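Local atomic coordinates of uncharacterized protein (Bacteroides ovatus, PDB entry 4IPB), a protein that is of unknown function but belongs to the PepSY-like, putative beta-lactamase-inhibitor-like family (DUF2874). Residues D63-T68 and I98-G103. Numbering follows the deposited sequence.
Sequences DRLTPT and IVIKVG
Leu-65 spreads its two methyl branches over Ile-98 and Ile-100, two residues apart on one face of strand 97-104, one branch to each. CD2 meets the branch methyl CG2 of Ile-98 at 3.7 Å, and CD1 approaches the terminal methyl CD1 of Ile-100 at 4.1 Å. In both pairs the side chains cross at a slant, methyl against methyl. The CB of Leu-65 already points toward the strand, and the fork at CG then parts the two methyls between the isoleucines, which offer different atoms. In Ile-98 a chi1 of -65° sets CG2 anti to the backbone N, and it is this branch methyl that meets the leucine. In Ile-100 the longer arm does the touching: with chi2 at 177° it is extended and brings CD1 to Leu-65.

The backbones stay well apart, 8.7 Å between CA of Leu-65 and CA of Ile-98, so side chains alone span the gap. Leu-65 also touches Val-86 of the adjacent strand 82-90, while Val-69 and Phe-73 of helix 67-75 pack on Ile-98 and Ile-100 respectively. Directly after Leu-65, Thr-66 is the N-cap of that helix, its OG1 hydrogen-bonded to Val-69 N. The contact thus joins the turn leading into helix 67-75 to one face of the antiparallel sheet. It is small and purely aliphatic, with 96 Å² buried over both sides; its attraction probably rests on dispersion and the exclusion of water, with no polar group to fix its direction.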
# COMPACT_ATOMS: atom_id res chain seq x y z
N ASP A 63 -13.18 8.83 -0.02
CA ASP A 63 -13.30 9.95 -0.96
C ASP A 63 -12.16 9.94 -2.00
O ASP A 63 -12.31 10.54 -3.07
CB ASP A 63 -13.39 11.27 -0.21
CG ASP A 63 -12.26 11.47 0.78
OD1 ASP A 63 -12.11 10.66 1.74
OD2 ASP A 63 -11.50 12.45 0.59
N ARG A 64 -11.04 9.29 -1.68
CA ARG A 64 -9.89 9.25 -2.61
C ARG A 64 -10.00 8.16 -3.65
O ARG A 64 -9.18 8.12 -4.57
CB ARG A 64 -8.58 9.04 -1.83
CG ARG A 64 -7.90 10.33 -1.40
CD ARG A 64 -8.55 11.02 -0.25
NE ARG A 64 -7.87 12.30 -0.02
CZ ARG A 64 -6.81 12.49 0.77
NH1 ARG A 64 -6.24 11.48 1.45
NH2 ARG A 64 -6.30 13.72 0.89
N LEU A 65 -10.99 7.28 -3.51
CA LEU A 65 -11.22 6.24 -4.53
C LEU A 65 -11.86 6.76 -5.79
O LEU A 65 -12.61 7.73 -5.73
CB LEU A 65 -12.09 5.13 -3.99
CG LEU A 65 -11.58 4.42 -2.74
CD1 LEU A 65 -12.67 3.55 -2.20
CD2 LEU A 65 -10.34 3.62 -3.08
N THR A 66 -11.61 6.08 -6.92
CA THR A 66 -12.37 6.32 -8.12
C THR A 66 -13.83 5.95 -7.88
O THR A 66 -14.14 5.11 -7.02
CB THR A 66 -11.87 5.49 -9.31
OG1 THR A 66 -12.00 4.08 -9.04
CG2 THR A 66 -10.41 5.82 -9.59
N PRO A 67 -14.74 6.51 -8.67
CA PRO A 67 -16.10 6.08 -8.53
C PRO A 67 -16.28 4.57 -8.69
O PRO A 67 -17.11 3.97 -7.99
CB PRO A 67 -16.83 6.88 -9.63
CG PRO A 67 -16.00 8.10 -9.81
CD PRO A 67 -14.58 7.66 -9.57
N THR A 68 -15.53 3.96 -9.60
CA THR A 68 -15.69 2.55 -9.89
C THR A 68 -15.40 1.70 -8.67
O THR A 68 -16.18 0.79 -8.33
CB THR A 68 -14.81 2.13 -11.09
OG1 THR A 68 -15.30 2.77 -12.28
CG2 THR A 68 -14.90 0.64 -11.32
N ILE A 98 -6.14 -1.96 -4.88
CA ILE A 98 -6.60 -1.08 -3.85
C ILE A 98 -6.91 -1.92 -2.61
O ILE A 98 -7.70 -2.85 -2.66
CB ILE A 98 -7.86 -0.31 -4.26
CG1 ILE A 98 -7.60 0.64 -5.43
CG2 ILE A 98 -8.35 0.53 -3.07
CD1 ILE A 98 -7.69 0.00 -6.79
N VAL A 99 -6.27 -1.60 -1.49
CA VAL A 99 -6.44 -2.37 -0.26
C VAL A 99 -7.19 -1.47 0.68
O VAL A 99 -6.72 -0.39 1.05
CB VAL A 99 -5.12 -2.85 0.36
CG1 VAL A 99 -5.43 -3.67 1.57
CG2 VAL A 99 -4.33 -3.69 -0.64
N ILE A 100 -8.38 -1.92 1.07
CA ILE A 100 -9.19 -1.18 2.05
C ILE A 100 -9.20 -1.98 3.32
O ILE A 100 -9.61 -3.14 3.31
CB ILE A 100 -10.63 -0.94 1.56
CG1 ILE A 100 -10.60 -0.31 0.15
CG2 ILE A 100 -11.38 -0.10 2.58
CD1 ILE A 100 -11.98 -0.10 -0.45
N LYS A 101 -8.73 -1.36 4.42
CA LYS A 101 -8.76 -2.00 5.72
C LYS A 101 -10.00 -1.55 6.46
O LYS A 101 -10.23 -0.34 6.65
CB LYS A 101 -7.51 -1.67 6.54
CG LYS A 101 -7.41 -2.47 7.81
CD LYS A 101 -6.16 -2.11 8.56
CE LYS A 101 -6.06 -2.91 9.84
NZ LYS A 101 -5.06 -2.33 10.77
N VAL A 102 -10.82 -2.52 6.86
CA VAL A 102 -12.07 -2.22 7.53
C VAL A 102 -12.18 -2.90 8.88
O VAL A 102 -11.52 -3.94 9.15
CB VAL A 102 -13.28 -2.64 6.69
CG1 VAL A 102 -13.30 -1.83 5.41
CG2 VAL A 102 -13.26 -4.12 6.36
N GLY A 103 -12.98 -2.28 9.74
CA GLY A 103 -13.29 -2.79 11.07
C GLY A 103 -14.74 -2.39 11.42
O GLY A 103 -15.50 -1.87 10.62